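Local coordinates for protein acetyltransferase (Klebsiella pneumoniae, PDB 5XUN) that probably transfers an acetyl group from acetyl-CoA to glycyl-tRNA(Gly), acting as the GNAT-family toxin of a type II toxin-antitoxin system, at residues Phe21-Gly24 / Leu28-Phe31. The protein carries 1 engineered substitution. Residues are numbered along the deposited sequence; the frame is centred on the assembly and turned at random.
Sequences FDCG and LNTF. With ACO (acetyl coenzyme *a), chain E.
The side-chain amide of Asn29 ties helix 26-34 back to the loop that leads into it, beside the acetyl-CoA pocket. Its carbonyl end takes the straighter of the two bonds across the contact. Cys23 N donates to Asn29 OD1 over 2.8 Å, almost straight at 171°, in the carbonyl plane and on a lone pair. The amide NH2 end makes a weak, bent bond from Asn29 ND2 to Asp22 OD1 (3.0 Å), the carboxylate and amide planes being 79° apart. Asn29 ND2 is also hydrogen-bonded to Glu26 OE1, so the amide is held at both ends, which should fix its rotation. Asp22 OD1 has a second donor: Gly24 N comes at 2.7 Å from above the carboxylate plane and closes an Asx turn. The Phe21 ring lies obliquely against the amide, its CE1 3.4 Å from Asn29 OD1. With SG set between the backbone N and the carbonyl carbon (chi1 70°), the sulfur of Cys23 meets Leu28 CB at 3.8 Å. Both residues also touch the pantetheine arm: Cys23 O lies 3.2 Å from C7P of acetyl-CoA, and Leu28 CD1 is 3.8 Å from its C6P. An Asx turn thus sits just ahead of a helix, with Cys23 and Leu28 contributing to the acetyl-CoA pocket of this GNAT fold.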
ATOM      1  N   PHE B  21      18.402  -4.944  23.622  1.00 44.45           N
ATOM      2  CA  PHE B  21      17.302  -5.586  22.918  1.00 34.82           C
ATOM      3  C   PHE B  21      17.834  -6.814  22.198  1.00 27.01           C
ATOM      4  O   PHE B  21      18.822  -6.734  21.463  1.00 28.43           O
ATOM      5  CB  PHE B  21      16.644  -4.625  21.919  1.00 36.84           C
ATOM      6  CG  PHE B  21      15.505  -5.246  21.133  1.00 24.18           C
ATOM      7  CD1 PHE B  21      15.746  -5.955  19.963  1.00 28.92           C
ATOM      8  CD2 PHE B  21      14.195  -5.124  21.573  1.00 31.81           C
ATOM      9  CE1 PHE B  21      14.702  -6.535  19.247  1.00 28.15           C
ATOM     10  CE2 PHE B  21      13.150  -5.698  20.865  1.00 26.31           C
ATOM     11  CZ  PHE B  21      13.403  -6.405  19.702  1.00 20.01           C
ATOM     12  N   ASP B  22      17.157  -7.946  22.381  1.00 32.16           N
ATOM     13  CA  ASP B  22      17.576  -9.198  21.759  1.00 39.21           C
ATOM     14  C   ASP B  22      16.339 -10.060  21.571  1.00 37.79           C
ATOM     15  O   ASP B  22      15.781 -10.563  22.547  1.00 31.65           O
ATOM     16  CB  ASP B  22      18.616  -9.928  22.611  1.00 34.56           C
ATOM     17  CG  ASP B  22      19.054 -11.252  21.993  1.00 43.31           C
ATOM     18  OD1 ASP B  22      18.745 -11.498  20.806  1.00 37.98           O
ATOM     19  OD2 ASP B  22      19.697 -12.056  22.700  1.00 52.05           O
ATOM     20  N   CYS B  23      15.902 -10.207  20.328  1.00 25.91           N
ATOM     21  CA  CYS B  23      14.797 -11.095  20.008  1.00 49.97           C
ATOM     22  C   CYS B  23      15.259 -12.520  19.741  1.00 27.55           C
ATOM     23  O   CYS B  23      14.416 -13.406  19.569  1.00 42.49           O
ATOM     24  CB  CYS B  23      14.020 -10.562  18.792  1.00 29.06           C
ATOM     25  SG  CYS B  23      14.919 -10.670  17.230  1.00 29.22           S
ATOM     26  N   GLY B  24      16.567 -12.760  19.711  1.00 38.49           N
ATOM     27  CA  GLY B  24      17.113 -14.071  19.435  1.00 34.16           C
ATOM     28  C   GLY B  24      17.464 -14.311  17.987  1.00 33.91           C
ATOM     29  O   GLY B  24      17.986 -15.384  17.659  1.00 32.19           O
ATOM     30  N   LEU B  28      17.366  -9.137  12.965  1.00 23.50           N
ATOM     31  CA  LEU B  28      16.328  -8.217  13.399  1.00 26.72           C
ATOM     32  C   LEU B  28      16.776  -7.344  14.557  1.00 39.76           C
ATOM     33  O   LEU B  28      16.230  -6.248  14.734  1.00 26.30           O
ATOM     34  CB  LEU B  28      15.070  -8.999  13.778  1.00 19.97           C
ATOM     35  CG  LEU B  28      14.555  -9.864  12.615  1.00 31.69           C
ATOM     36  CD1 LEU B  28      13.198 -10.478  12.920  1.00 33.42           C
ATOM     37  CD2 LEU B  28      14.517  -9.083  11.313  1.00 33.48           C
ATOM     38  N   ASN B  29      17.747  -7.806  15.353  1.00 27.65           N
ATOM     39  CA  ASN B  29      18.335  -6.934  16.363  1.00 30.93           C
ATOM     40  C   ASN B  29      19.176  -5.857  15.703  1.00 21.45           C
ATOM     41  O   ASN B  29      19.111  -4.682  16.082  1.00 23.93           O
ATOM     42  CB  ASN B  29      19.199  -7.739  17.334  1.00 37.64           C
ATOM     43  CG  ASN B  29      18.426  -8.822  18.052  1.00 30.66           C
ATOM     44  OD1 ASN B  29      17.287  -8.620  18.467  1.00 36.85           O
ATOM     45  ND2 ASN B  29      19.049  -9.985  18.203  1.00 44.55           N
ATOM     46  N   THR B  30      19.986  -6.248  14.722  1.00 25.04           N
ATOM     47  CA  THR B  30      20.778  -5.273  13.991  1.00 33.08           C
ATOM     48  C   THR B  30      19.875  -4.298  13.237  1.00 36.36           C
ATOM     49  O   THR B  30      20.151  -3.093  13.189  1.00 19.25           O
ATOM     50  CB  THR B  30      21.732  -6.000  13.039  1.00 26.26           C
ATOM     51  OG1 THR B  30      22.656  -6.786  13.801  1.00 42.51           O
ATOM     52  CG2 THR B  30      22.511  -5.019  12.197  1.00 35.87           C
ATOM     53  N   PHE B  31      18.766  -4.794  12.676  1.00 23.55           N
ATOM     54  CA  PHE B  31      17.901  -3.910  11.902  1.00 21.99           C
ATOM     55  C   PHE B  31      17.297  -2.834  12.790  1.00 14.05           C
ATOM     56  O   PHE B  31      17.239  -1.664  12.402  1.00 26.29           O
ATOM     57  CB  PHE B  31      16.800  -4.697  11.193  1.00 22.04           C
ATOM     58  CG  PHE B  31      15.960  -3.843  10.288  1.00 20.55           C
ATOM     59  CD1 PHE B  31      14.870  -3.137  10.785  1.00 20.13           C
ATOM     60  CD2 PHE B  31      16.277  -3.720   8.950  1.00 19.81           C
ATOM     61  CE1 PHE B  31      14.104  -2.329   9.952  1.00 23.51           C
ATOM     62  CE2 PHE B  31      15.517  -2.907   8.115  1.00 25.95           C
ATOM     63  CZ  PHE B  31      14.427  -2.217   8.621  1.00 14.16           C
TER
HETATM   64  N1A ACO E 201      -2.283 -14.998  24.302  1.00 59.17           N
HETATM   65  C2A ACO E 201      -1.661 -15.783  23.395  1.00 61.60           C
HETATM   66  N3A ACO E 201      -0.623 -16.593  23.682  1.00 64.79           N
HETATM   67  C4A ACO E 201      -0.127 -16.667  24.945  1.00 67.89           C
HETATM   68  C5A ACO E 201      -0.757 -15.836  25.990  1.00 68.91           C
HETATM   69  C6A ACO E 201      -1.894 -14.970  25.596  1.00 68.82           C
HETATM   70  N6A ACO E 201      -2.514 -14.185  26.512  1.00 60.87           N
HETATM   71  N7A ACO E 201      -0.101 -16.079  27.135  1.00 59.60           N
HETATM   72  C8A ACO E 201       0.865 -16.979  26.847  1.00 60.87           C
HETATM   73  N9A ACO E 201       0.851 -17.352  25.556  1.00 76.24           N
HETATM   74  C1B ACO E 201       1.820 -18.319  24.959  1.00 79.35           C
HETATM   75  C2B ACO E 201       1.185 -19.537  24.299  1.00 76.49           C
HETATM   76  O2B ACO E 201       1.268 -20.680  25.163  1.00 46.51           O
HETATM   77  C3B ACO E 201       1.998 -19.752  23.035  1.00 78.00           C
HETATM   78  O3B ACO E 201       3.029 -20.705  23.285  1.00 92.95           O
HETATM   79  P3B ACO E 201       3.535 -21.745  22.160  1.00 89.81           P
HETATM   80  O7A ACO E 201       2.526 -22.868  22.210  1.00 86.23           O
HETATM   81  O8A ACO E 201       3.506 -20.952  20.875  1.00 82.46           O
HETATM   82  O9A ACO E 201       4.925 -22.122  22.622  1.00 73.63           O
HETATM   83  C4B ACO E 201       2.673 -18.413  22.768  1.00 77.83           C
HETATM   84  O4B ACO E 201       2.596 -17.640  23.966  1.00 63.97           O
HETATM   85  C5B ACO E 201       2.039 -17.611  21.635  1.00 78.83           C
HETATM   86  O5B ACO E 201       3.070 -16.869  20.985  1.00 62.69           O
HETATM   87  P1A ACO E 201       3.382 -15.332  21.357  1.00 44.33           P
HETATM   88  O1A ACO E 201       3.740 -15.236  22.818  1.00 42.85           O
HETATM   89  O2A ACO E 201       2.306 -14.437  20.801  1.00 44.57           O
HETATM   90  O3A ACO E 201       4.697 -15.116  20.471  1.00 49.46           O
HETATM   91  P2A ACO E 201       6.019 -14.402  21.038  1.00 37.68           P
HETATM   92  O4A ACO E 201       5.644 -13.260  21.944  1.00 32.17           O
HETATM   93  O5A ACO E 201       6.986 -15.459  21.517  1.00 53.43           O
HETATM   94  O6A ACO E 201       6.566 -13.803  19.650  1.00 43.11           O
HETATM   95  CBP ACO E 201       7.970 -14.058  17.757  1.00 35.44           C
HETATM   96  CCP ACO E 201       6.864 -14.696  18.579  1.00 32.03           C
HETATM   97  CDP ACO E 201       7.611 -12.614  17.438  1.00 34.28           C
HETATM   98  CEP ACO E 201       8.172 -14.849  16.473  1.00 31.72           C
HETATM   99  CAP ACO E 201       9.212 -14.152  18.636  1.00 36.97           C
HETATM  100  OAP ACO E 201       9.517 -15.540  18.823  1.00 37.48           O
HETATM  101  C9P ACO E 201      10.404 -13.476  18.029  1.00 28.52           C
HETATM  102  O9P ACO E 201      10.595 -12.275  18.170  1.00 36.55           O
HETATM  103  N8P ACO E 201      11.221 -14.278  17.362  1.00 35.14           N
HETATM  104  C7P ACO E 201      12.560 -13.880  16.990  1.00 33.16           C
HETATM  105  C6P ACO E 201      12.563 -13.011  15.741  1.00 35.39           C
HETATM  106  C5P ACO E 201      11.627 -13.619  14.729  1.00 41.55           C
HETATM  107  O5P ACO E 201      11.857 -14.720  14.252  1.00 31.52           O
HETATM  108  N4P ACO E 201      10.563 -12.883  14.416  1.00 32.93           N
HETATM  109  C3P ACO E 201       9.521 -13.378  13.541  1.00 28.47           C
HETATM  110  C2P ACO E 201       9.930 -13.360  12.077  1.00 35.06           C
HETATM  111  S1P ACO E 201       9.097 -12.025  11.287  1.00 55.04           S
HETATM  112  C   ACO E 201       9.202 -12.608   9.743  1.00 28.54           C
HETATM  113  O   ACO E 201       9.510 -13.777   9.609  1.00 25.69           O
HETATM  114  CH3 ACO E 201       8.921 -11.683   8.593  1.00 27.18           C